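Local coordinates for suppressor protein MPT5 (Saccharomyces cerevisiae, PDB 5BZ1), which binds short sequence motifs in the 3' untranslated regions of target mRNAs through its Pumilio-homology domain and so regulates their expression after transcription, for example lowering expression of HO, at residues A[221-226]-A[257-262]; A[227-232]-A[288-293]; A[263-268]-A[323-328]. All coordinates share one frame; numbering follows the deposited sequence.

Contact 1 (A[221-226]-A[257-262]); sequences FLLDIK and VEKFIK. With nucleotides of chain B.
K259 sets its ammonium group evenly between the two oxygens of D224: NZ of K259 stands 3.1 Å from OD1 and 3.1 Å from OD2 of that carboxylate. Each hydrogen bond is weak taken singly, but together they make a two-pronged salt bridge. The lysine chain runs out from its helix until its last bond turns (chi4 73°), which brings NZ round to the carboxylate, and the two side chains meet at about a right angle. The rest of the contact is apolar. L223 spreads its two methyls: CD2 of L223 reaches the edge of the F260 ring, near its plane, 4.1 Å from CD1 of F260, while CD1 of L223 lies against CG of K259 and the backbone at F260. These residues join Pumilio repeats 6 and 7, neighbours in the curved helical stack of the PUF RNA-binding domain, with L233 and F237 of helix 229-240 also packed on F260. One residue before K259, E258 turns to the RNA. OE1 of E258 accepts hydrogen bonds from both N1 and N2 of guanine G2 of chain B, at 2.6 Å from each, with N-H...O angles of 147° and 140°. Replacing E258 with alanine would probably leave guanine N1 and N2 without their shared acceptor and T324 OG1 without the carboxylate oxygen, OE2, that it meets here.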
loop_
_atom_site.group_PDB
_atom_site.type_symbol
_atom_site.label_atom_id
_atom_site.label_comp_id
_atom_site.label_asym_id
_atom_site.label_seq_id
_atom_site.Cartn_x
_atom_site.Cartn_y
_atom_site.Cartn_z
ATOM N N PHE A 221 -7.488 2.195 3.094
ATOM C CA PHE A 221 -6.211 2.291 3.795
ATOM C C PHE A 221 -6.046 3.660 4.455
ATOM O O PHE A 221 -5.588 3.752 5.593
ATOM C CB PHE A 221 -5.035 2.007 2.856
ATOM C CG PHE A 221 -3.741 1.739 3.578
ATOM C CD1 PHE A 221 -3.385 0.443 3.924
ATOM C CD2 PHE A 221 -2.896 2.782 3.933
ATOM C CE1 PHE A 221 -2.198 0.188 4.602
ATOM C CE2 PHE A 221 -1.707 2.536 4.613
ATOM C CZ PHE A 221 -1.361 1.235 4.947
ATOM N N LEU A 222 -6.421 4.718 3.738
ATOM C CA LEU A 222 -6.400 6.070 4.295
ATOM C C LEU A 222 -7.285 6.174 5.533
ATOM O O LEU A 222 -6.929 6.837 6.507
ATOM C CB LEU A 222 -6.858 7.097 3.259
ATOM C CG LEU A 222 -5.903 7.493 2.137
ATOM C CD1 LEU A 222 -6.408 8.745 1.433
ATOM C CD2 LEU A 222 -4.502 7.709 2.681
ATOM N N LEU A 223 -8.437 5.511 5.490
ATOM C CA LEU A 223 -9.412 5.587 6.574
ATOM C C LEU A 223 -8.901 4.936 7.868
ATOM O O LEU A 223 -9.472 5.143 8.941
ATOM C CB LEU A 223 -10.748 4.974 6.138
ATOM C CG LEU A 223 -11.581 5.801 5.156
ATOM C CD1 LEU A 223 -12.788 5.019 4.639
ATOM C CD2 LEU A 223 -12.036 7.091 5.813
ATOM N N ASP A 224 -7.824 4.162 7.760
ATOM C CA ASP A 224 -7.209 3.528 8.924
ATOM C C ASP A 224 -6.072 4.365 9.514
ATOM O O ASP A 224 -5.535 4.035 10.574
ATOM C CB ASP A 224 -6.702 2.125 8.571
ATOM C CG ASP A 224 -7.789 1.071 8.657
ATOM O OD1 ASP A 224 -8.721 1.242 9.469
ATOM O OD2 ASP A 224 -7.706 0.070 7.918
ATOM N N ILE A 225 -5.702 5.443 8.827
ATOM C CA ILE A 225 -4.671 6.344 9.335
ATOM C C ILE A 225 -5.296 7.433 10.214
ATOM O O ILE A 225 -5.877 8.397 9.711
ATOM C CB ILE A 225 -3.858 6.984 8.195
ATOM C CG1 ILE A 225 -3.317 5.903 7.260
ATOM C CG2 ILE A 225 -2.722 7.830 8.759
ATOM C CD1 ILE A 225 -2.553 6.445 6.069
ATOM N N LYS A 226 -5.159 7.267 11.528
ATOM C CA LYS A 226 -5.810 8.133 12.511
ATOM C C LYS A 226 -5.409 9.604 12.407
ATOM O O LYS A 226 -6.227 10.493 12.644
ATOM C CB LYS A 226 -5.544 7.613 13.924
ATOM C CG LYS A 226 -6.004 6.179 14.149
ATOM C CD LYS A 226 -5.607 5.669 15.527
ATOM C CE LYS A 226 -6.139 4.258 15.764
ATOM N NZ LYS A 226 -6.053 3.853 17.200
ATOM N N VAL A 257 -17.894 2.491 1.836
ATOM C CA VAL A 257 -18.992 3.068 2.609
ATOM C C VAL A 257 -19.098 2.420 3.990
ATOM O O VAL A 257 -19.212 3.116 5.001
ATOM C CB VAL A 257 -20.336 2.934 1.872
ATOM C CG1 VAL A 257 -21.476 3.452 2.733
ATOM C CG2 VAL A 257 -20.291 3.689 0.557
ATOM N N GLU A 258 -19.055 1.090 4.028
ATOM C CA GLU A 258 -19.105 0.350 5.289
ATOM C C GLU A 258 -17.952 0.726 6.219
ATOM O O GLU A 258 -18.151 0.949 7.413
ATOM C CB GLU A 258 -19.070 -1.156 5.033
ATOM C CG GLU A 258 -20.290 -1.716 4.324
ATOM C CD GLU A 258 -20.278 -3.233 4.283
ATOM O OE1 GLU A 258 -19.716 -3.798 3.322
ATOM O OE2 GLU A 258 -20.827 -3.858 5.216
ATOM N N LYS A 259 -16.742 0.777 5.672
ATOM C CA LYS A 259 -15.580 1.120 6.479
ATOM C C LYS A 259 -15.709 2.543 7.017
ATOM O O LYS A 259 -15.326 2.820 8.152
ATOM C CB LYS A 259 -14.289 0.976 5.676
ATOM C CG LYS A 259 -13.044 1.195 6.522
ATOM C CD LYS A 259 -11.807 0.674 5.836
ATOM C CE LYS A 259 -10.625 0.626 6.793
ATOM N NZ LYS A 259 -10.734 -0.477 7.787
ATOM N N PHE A 260 -16.263 3.433 6.199
ATOM C CA PHE A 260 -16.472 4.820 6.591
ATOM C C PHE A 260 -17.454 4.898 7.762
ATOM O O PHE A 260 -17.210 5.595 8.750
ATOM C CB PHE A 260 -16.986 5.627 5.396
ATOM C CG PHE A 260 -17.130 7.101 5.666
ATOM C CD1 PHE A 260 -16.013 7.922 5.718
ATOM C CD2 PHE A 260 -18.385 7.668 5.851
ATOM C CE1 PHE A 260 -16.140 9.281 5.963
ATOM C CE2 PHE A 260 -18.521 9.028 6.093
ATOM C CZ PHE A 260 -17.397 9.833 6.152
ATOM N N ILE A 261 -18.560 4.169 7.645
ATOM C CA ILE A 261 -19.585 4.143 8.683
ATOM C C ILE A 261 -19.055 3.562 9.996
ATOM O O ILE A 261 -19.264 4.144 11.065
ATOM C CB ILE A 261 -20.835 3.377 8.212
ATOM C CG1 ILE A 261 -21.555 4.171 7.120
ATOM C CG2 ILE A 261 -21.787 3.110 9.376
ATOM C CD1 ILE A 261 -22.694 3.418 6.449
ATOM N N LYS A 262 -18.375 2.419 9.915
ATOM C CA LYS A 262 -17.760 1.808 11.093
ATOM C C LYS A 262 -16.762 2.757 11.758
ATOM O O LYS A 262 -16.646 2.789 12.982
ATOM C CB LYS A 262 -17.066 0.492 10.728
ATOM C CG LYS A 262 -18.015 -0.657 10.389
ATOM C CD LYS A 262 -17.244 -1.958 10.183
ATOM C CE LYS A 262 -17.598 -2.608 8.853
ATOM N NZ LYS A 262 -16.800 -3.844 8.603
ATOM P P G B 2 -21.643 -14.105 -1.489
ATOM O OP1 G B 2 -20.873 -14.990 -2.393
ATOM O OP2 G B 2 -21.547 -14.280 -0.017
ATOM O "O5'" G B 2 -21.246 -12.604 -1.823
ATOM C "C5'" G B 2 -21.522 -12.043 -3.096
ATOM C "C4'" G B 2 -20.803 -10.735 -3.271
ATOM O "O4'" G B 2 -21.319 -9.767 -2.328
ATOM C "C3'" G B 2 -19.313 -10.768 -2.987
ATOM O "O3'" G B 2 -18.562 -11.277 -4.074
ATOM C "C2'" G B 2 -19.005 -9.316 -2.644
ATOM O "O2'" G B 2 -18.861 -8.533 -3.821
ATOM C "C1'" G B 2 -20.290 -8.890 -1.927
ATOM N N9 G B 2 -20.159 -8.955 -0.458
ATOM C C8 G B 2 -20.110 -10.067 0.352
ATOM N N7 G B 2 -19.983 -9.761 1.615
ATOM C C5 G B 2 -19.942 -8.373 1.649
ATOM C C6 G B 2 -19.813 -7.472 2.738
ATOM O O6 G B 2 -19.709 -7.723 3.942
ATOM N N1 G B 2 -19.823 -6.152 2.306
ATOM C C2 G B 2 -19.936 -5.754 0.995
ATOM N N2 G B 2 -19.925 -4.433 0.770
ATOM N N3 G B 2 -20.053 -6.580 -0.027
ATOM C C4 G B 2 -20.047 -7.866 0.371
#

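Contact 2 (A[227-232]-A[288-293]); sequences ELDFYL and DDVINA
F230 and V290 bring the two backbones unusually near, their CA atoms only 5.1 Å apart, where the early residues of helices 229-240 and 288-307 meet. V290 carries the contact from its side, with both methyls in use. Its CG1 is anti to the backbone N (chi1 166°), and this rotation points the fork of the side chain at D229. CG2 of V290 lies 3.7 Å from CB of D229, and CG1 of V290 lies 3.8 Å from the same carbon, so the aspartate methylene faces both branches. CG2 of V290 also rests against the main chain, 3.7 Å from the backbone N of F230, and touches CB of F230 at 4.1 Å. The phenyl ring itself leads off the other way: with CG held between the backbone N and the carbonyl carbon (chi1 77°), the F230 ring brings one face over CD2 of Y231, 3.6 Å from the ring plane. The packing joins Pumilio repeat 6 to the helix that follows 253-273 in this all-helical PUF domain, and I267 of helix 253-273 touches both D229 and V290. The nearest atom of the bound RNA is about 15 Å away. No hydrogen bond crosses between the segments; D229 gives V290 mainly its CB and sends its charge to K263, whose NZ forms a salt bridge with OD1, so cohesion between 227-232 and 288-293 rests on van der Waals contact alone.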
loop_
_atom_site.group_PDB
_atom_site.type_symbol
_atom_site.label_atom_id
_atom_site.label_comp_id
_atom_site.label_asym_id
_atom_site.label_seq_id
_atom_site.Cartn_x
_atom_site.Cartn_y
_atom_site.Cartn_z
ATOM N N GLU A 227 -4.154 9.858 12.047
ATOM C CA GLU A 227 -3.651 11.223 11.940
ATOM C C GLU A 227 -4.321 12.009 10.808
ATOM O O GLU A 227 -4.142 13.224 10.705
ATOM C CB GLU A 227 -2.129 11.224 11.753
ATOM C CG GLU A 227 -1.338 10.648 12.929
ATOM C CD GLU A 227 -1.330 9.127 12.961
ATOM O OE1 GLU A 227 -1.935 8.496 12.067
ATOM O OE2 GLU A 227 -0.713 8.561 13.888
ATOM N N LEU A 228 -5.091 11.317 9.968
ATOM C CA LEU A 228 -5.795 11.954 8.856
ATOM C C LEU A 228 -7.240 12.312 9.215
ATOM O O LEU A 228 -7.902 13.045 8.474
ATOM C CB LEU A 228 -5.793 11.050 7.622
ATOM C CG LEU A 228 -4.448 10.624 7.035
ATOM C CD1 LEU A 228 -4.640 9.895 5.714
ATOM C CD2 LEU A 228 -3.542 11.822 6.852
ATOM N N ASP A 229 -7.716 11.794 10.346
ATOM C CA ASP A 229 -9.106 11.964 10.774
ATOM C C ASP A 229 -9.610 13.410 10.700
ATOM O O ASP A 229 -10.744 13.657 10.288
ATOM C CB ASP A 229 -9.292 11.435 12.203
ATOM C CG ASP A 229 -9.222 9.917 12.285
ATOM O OD1 ASP A 229 -8.875 9.276 11.272
ATOM O OD2 ASP A 229 -9.499 9.367 13.373
ATOM N N PHE A 230 -8.758 14.358 11.083
ATOM C CA PHE A 230 -9.165 15.759 11.226
ATOM C C PHE A 230 -9.651 16.420 9.928
ATOM O O PHE A 230 -10.353 17.430 9.977
ATOM C CB PHE A 230 -8.048 16.593 11.875
ATOM C CG PHE A 230 -6.918 16.933 10.943
ATOM C CD1 PHE A 230 -6.843 18.190 10.356
ATOM C CD2 PHE A 230 -5.927 16.001 10.656
ATOM C CE1 PHE A 230 -5.804 18.513 9.497
ATOM C CE2 PHE A 230 -4.885 16.314 9.797
ATOM C CZ PHE A 230 -4.825 17.573 9.216
ATOM N N TYR A 231 -9.287 15.852 8.780
ATOM C CA TYR A 231 -9.725 16.399 7.495
ATOM C C TYR A 231 -10.383 15.366 6.576
ATOM O O TYR A 231 -11.308 15.697 5.837
ATOM C CB TYR A 231 -8.561 17.074 6.762
ATOM C CG TYR A 231 -7.644 16.108 6.051
ATOM C CD1 TYR A 231 -7.764 15.880 4.685
ATOM C CD2 TYR A 231 -6.659 15.427 6.745
ATOM C CE1 TYR A 231 -6.930 14.999 4.038
ATOM C CE2 TYR A 231 -5.822 14.550 6.108
ATOM C CZ TYR A 231 -5.961 14.337 4.759
ATOM O OH TYR A 231 -5.116 13.456 4.142
ATOM N N LEU A 232 -9.902 14.124 6.619
ATOM C CA LEU A 232 -10.308 13.112 5.643
ATOM C C LEU A 232 -11.798 12.764 5.688
ATOM O O LEU A 232 -12.422 12.583 4.643
ATOM C CB LEU A 232 -9.461 11.841 5.782
ATOM C CG LEU A 232 -9.654 10.815 4.662
ATOM C CD1 LEU A 232 -9.326 11.432 3.309
ATOM C CD2 LEU A 232 -8.811 9.576 4.897
ATOM N N ASP A 288 -11.225 16.480 19.806
ATOM C CA ASP A 288 -12.614 16.927 19.846
ATOM C C ASP A 288 -13.196 17.239 18.464
ATOM O O ASP A 288 -14.295 16.788 18.147
ATOM C CB ASP A 288 -12.790 18.113 20.805
ATOM C CG ASP A 288 -12.973 17.672 22.247
ATOM O OD1 ASP A 288 -13.325 16.492 22.459
ATOM O OD2 ASP A 288 -12.773 18.501 23.162
ATOM N N ASP A 289 -12.458 17.983 17.641
ATOM C CA ASP A 289 -12.970 18.383 16.326
ATOM C C ASP A 289 -13.259 17.191 15.414
ATOM O O ASP A 289 -14.213 17.219 14.636
ATOM C CB ASP A 289 -12.026 19.370 15.635
ATOM C CG ASP A 289 -12.769 20.369 14.764
ATOM O OD1 ASP A 289 -13.844 20.843 15.192
ATOM O OD2 ASP A 289 -12.288 20.674 13.652
ATOM N N VAL A 290 -12.431 16.152 15.513
ATOM C CA VAL A 290 -12.682 14.889 14.825
ATOM C C VAL A 290 -14.041 14.320 15.247
ATOM O O VAL A 290 -14.802 13.805 14.423
ATOM C CB VAL A 290 -11.570 13.854 15.128
ATOM C CG1 VAL A 290 -11.998 12.457 14.716
ATOM C CG2 VAL A 290 -10.265 14.241 14.438
ATOM N N ILE A 291 -14.342 14.440 16.538
ATOM C CA ILE A 291 -15.572 13.899 17.117
ATOM C C ILE A 291 -16.821 14.699 16.725
ATOM O O ILE A 291 -17.836 14.115 16.333
ATOM C CB ILE A 291 -15.455 13.783 18.657
ATOM C CG1 ILE A 291 -14.393 12.742 19.025
ATOM C CG2 ILE A 291 -16.797 13.421 19.279
ATOM C CD1 ILE A 291 -13.806 12.908 20.415
ATOM N N ASN A 292 -16.744 16.027 16.829
ATOM C CA ASN A 292 -17.847 16.904 16.428
ATOM C C ASN A 292 -18.231 16.693 14.965
ATOM O O ASN A 292 -19.410 16.670 14.614
ATOM C CB ASN A 292 -17.475 18.376 16.628
ATOM C CG ASN A 292 -16.647 18.614 17.876
ATOM O OD1 ASN A 292 -16.859 17.982 18.909
ATOM N ND2 ASN A 292 -15.694 19.537 17.784
ATOM N N ALA A 293 -17.217 16.552 14.118
ATOM C CA ALA A 293 -17.421 16.339 12.691
ATOM C C ALA A 293 -18.125 15.006 12.436
ATOM O O ALA A 293 -19.070 14.936 11.650
ATOM C CB ALA A 293 -16.091 16.387 11.958
#

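Contact 3 (A[263-268]-A[323-328]). With nucleotides of chain B.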
loop_
_atom_site.group_PDB
_atom_site.type_symbol
_atom_site.label_atom_id
_atom_site.label_comp_id
_atom_site.label_asym_id
_atom_site.label_seq_id
_atom_site.Cartn_x
_atom_site.Cartn_y
_atom_site.Cartn_z
ATOM N N LYS A 263 -16.046 3.528 10.945
ATOM C CA LYS A 263 -15.079 4.488 11.463
ATOM C C LYS A 263 -15.775 5.591 12.262
ATOM O O LYS A 263 -15.297 6.002 13.321
ATOM C CB LYS A 263 -14.264 5.099 10.324
ATOM C CG LYS A 263 -13.152 6.012 10.806
ATOM C CD LYS A 263 -12.338 6.575 9.658
ATOM C CE LYS A 263 -11.237 7.478 10.184
ATOM N NZ LYS A 263 -10.301 6.754 11.091
ATOM N N LEU A 264 -16.908 6.062 11.747
ATOM C CA LEU A 264 -17.711 7.070 12.433
ATOM C C LEU A 264 -18.178 6.559 13.794
ATOM O O LEU A 264 -18.059 7.254 14.803
ATOM C CB LEU A 264 -18.920 7.467 11.581
ATOM C CG LEU A 264 -18.664 8.282 10.313
ATOM C CD1 LEU A 264 -19.953 8.493 9.543
ATOM C CD2 LEU A 264 -18.033 9.622 10.649
ATOM N N PHE A 265 -18.712 5.341 13.803
ATOM C CA PHE A 265 -19.177 4.700 15.026
ATOM C C PHE A 265 -18.052 4.568 16.050
ATOM O O PHE A 265 -18.227 4.896 17.222
ATOM C CB PHE A 265 -19.742 3.315 14.706
ATOM C CG PHE A 265 -21.164 3.332 14.207
ATOM C CD1 PHE A 265 -22.105 4.192 14.761
ATOM C CD2 PHE A 265 -21.561 2.474 13.189
ATOM C CE1 PHE A 265 -23.420 4.197 14.306
ATOM C CE2 PHE A 265 -22.869 2.473 12.730
ATOM C CZ PHE A 265 -23.799 3.337 13.288
ATOM N N ARG A 266 -16.895 4.093 15.600
ATOM C CA ARG A 266 -15.771 3.840 16.500
ATOM C C ARG A 266 -15.236 5.119 17.151
ATOM O O ARG A 266 -14.881 5.123 18.333
ATOM C CB ARG A 266 -14.647 3.104 15.769
ATOM C CG ARG A 266 -13.564 2.585 16.697
ATOM C CD ARG A 266 -12.615 1.638 15.986
ATOM N NE ARG A 266 -11.891 0.796 16.933
ATOM C CZ ARG A 266 -10.981 -0.108 16.587
ATOM N NH1 ARG A 266 -10.674 -0.288 15.309
ATOM N NH2 ARG A 266 -10.374 -0.831 17.518
ATOM N N ILE A 267 -15.181 6.197 16.375
ATOM C CA ILE A 267 -14.724 7.485 16.888
ATOM C C ILE A 267 -15.655 8.011 17.979
ATOM O O ILE A 267 -15.207 8.411 19.053
ATOM C CB ILE A 267 -14.607 8.532 15.760
ATOM C CG1 ILE A 267 -13.342 8.287 14.936
ATOM C CG2 ILE A 267 -14.573 9.936 16.331
ATOM C CD1 ILE A 267 -13.211 9.184 13.722
ATOM N N ILE A 268 -16.952 7.997 17.692
ATOM C CA ILE A 268 -17.953 8.548 18.598
ATOM C C ILE A 268 -18.084 7.732 19.890
ATOM O O ILE A 268 -18.136 8.301 20.981
ATOM C CB ILE A 268 -19.322 8.706 17.887
ATOM C CG1 ILE A 268 -19.189 9.644 16.684
ATOM C CG2 ILE A 268 -20.377 9.237 18.841
ATOM C CD1 ILE A 268 -20.457 9.782 15.852
ATOM N N GLN A 323 -27.122 -2.858 6.688
ATOM C CA GLN A 323 -26.945 -3.727 7.849
ATOM C C GLN A 323 -25.855 -3.227 8.798
ATOM O O GLN A 323 -25.979 -3.344 10.017
ATOM C CB GLN A 323 -26.639 -5.162 7.408
ATOM C CG GLN A 323 -27.847 -5.932 6.878
ATOM C CD GLN A 323 -27.515 -7.372 6.547
ATOM O OE1 GLN A 323 -27.184 -8.164 7.431
ATOM N NE2 GLN A 323 -27.593 -7.717 5.266
ATOM N N THR A 324 -24.787 -2.674 8.232
ATOM C CA THR A 324 -23.704 -2.122 9.037
ATOM C C THR A 324 -24.195 -0.927 9.860
ATOM O O THR A 324 -23.855 -0.791 11.037
ATOM C CB THR A 324 -22.510 -1.716 8.158
ATOM O OG1 THR A 324 -21.867 -2.896 7.659
ATOM C CG2 THR A 324 -21.504 -0.889 8.950
ATOM N N LEU A 325 -25.013 -0.079 9.244
ATOM C CA LEU A 325 -25.556 1.090 9.930
ATOM C C LEU A 325 -26.576 0.690 10.998
ATOM O O LEU A 325 -26.732 1.384 12.003
ATOM C CB LEU A 325 -26.196 2.053 8.922
ATOM C CG LEU A 325 -26.667 3.406 9.466
ATOM C CD1 LEU A 325 -25.475 4.255 9.875
ATOM C CD2 LEU A 325 -27.527 4.149 8.455
ATOM N N LEU A 326 -27.258 -0.433 10.778
ATOM C CA LEU A 326 -28.337 -0.878 11.664
ATOM C C LEU A 326 -27.851 -1.717 12.846
ATOM O O LEU A 326 -28.584 -1.910 13.818
ATOM C CB LEU A 326 -29.387 -1.671 10.875
ATOM C CG LEU A 326 -30.278 -0.923 9.882
ATOM C CD1 LEU A 326 -31.227 -1.872 9.170
ATOM C CD2 LEU A 326 -31.063 0.149 10.594
ATOM N N ASP A 327 -26.618 -2.211 12.763
ATOM C CA ASP A 327 -26.093 -3.153 13.755
ATOM C C ASP A 327 -25.805 -2.499 15.111
ATOM O O ASP A 327 -24.845 -1.738 15.250
ATOM C CB ASP A 327 -24.827 -3.826 13.225
ATOM C CG ASP A 327 -24.456 -5.073 14.007
ATOM O OD1 ASP A 327 -25.112 -5.366 15.030
ATOM O OD2 ASP A 327 -23.495 -5.756 13.599
ATOM N N VAL A 328 -26.626 -2.828 16.108
ATOM C CA VAL A 328 -26.525 -2.244 17.447
ATOM C C VAL A 328 -25.178 -2.533 18.133
ATOM O O VAL A 328 -24.798 -1.848 19.084
ATOM C CB VAL A 328 -27.707 -2.696 18.343
ATOM C CG1 VAL A 328 -27.485 -4.115 18.851
ATOM C CG2 VAL A 328 -27.905 -1.734 19.506
ATOM O "O5'" U B 1 -24.931 -15.760 0.965
ATOM C "C5'" U B 1 -25.434 -15.925 -0.353
ATOM C "C4'" U B 1 -25.465 -14.616 -1.100
ATOM O "O4'" U B 1 -26.507 -13.764 -0.562
ATOM C "C3'" U B 1 -24.207 -13.767 -1.011
ATOM O "O3'" U B 1 -23.194 -14.194 -1.907
ATOM C "C2'" U B 1 -24.730 -12.362 -1.296
ATOM O "O2'" U B 1 -24.893 -12.149 -2.691
ATOM C "C1'" U B 1 -26.118 -12.411 -0.648
ATOM N N1 U B 1 -26.131 -11.823 0.712
ATOM C C2 U B 1 -26.385 -10.462 0.812
ATOM O O2 U B 1 -26.586 -9.756 -0.163
ATOM N N3 U B 1 -26.388 -9.958 2.091
ATOM C C4 U B 1 -26.165 -10.664 3.256
ATOM O O4 U B 1 -26.203 -10.061 4.331
ATOM C C5 U B 1 -25.915 -12.065 3.072
ATOM C C6 U B 1 -25.908 -12.591 1.838
#
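F265 holds CG anti to its own carbonyl carbon (chi1 -82°), while L325 swings CG to the position opposite its backbone N (chi1 -173°), and these two rotations bring CZ at the ring's rim and a leucine methyl together. The pair links Pumilio repeats 7 and 8 of the PUF domain, a curved stack of helical repeats that presents RNA-binding residues along one face. CZ of F265 meets CD1 of L325 at 3.9 Å, the two side chains crossing at about a right angle. The ring also pushes its rim against the last turn of helix 318-326: CE2 of F265 lies 3.8 Å from the carbonyl O of T324, and CZ of F265 lies 3.8 Å from the carbonyl O of L325. Both oxygens sit at the edge of the ring, near its plane, where the slightly positive C-H rim probably suits them, although no hydrogen bond spans the two segments. The carbonyl O of T324 has a proper donor in ND2 of N330, and Y331 brings a second ring against F265. The nearest CA atoms, those of F265 and L325, are 8.9 Å apart, and the ring and the leucine methyl fill the distance between the backbones. L298 of helix 288-307 packs on F265 as well, and L368 of helix 354-375 on L325. Next to this buried packing, Q323 extends to the RNA. Its OE1 is hydrogen-bonded to NZ of K391, and NE2 of Q323 donates to O4 of uracil U1 of chain B over 2.9 Å, with an N-H...O angle of 154°.

In the fold
Helix 253-273 serves both contact 1 and contact 3, whose centres lie about 11 Å apart; the centre of contact 2 lies about 12 Å from that of contact 1 and about 16 Å from that of contact 3. K263 ties all three together: its NZ is 2.8 Å from the carbonyl O of L223 in contact 1, and the same NZ, at 2.9 Å from D229 OD1, also reaches contact 2. Contacts 1 and 2 also pack directly, L222 CB lying 3.6 Å from L232 CD2. On the RNA side, E258 OE2 and T324 OG1 are 2.8 Å apart, a probable hydrogen bond joining the guanine-binding residue of contact 1 to the neighbour of the uracil-binding Q323 in contact 3. Contact 2 binds no base.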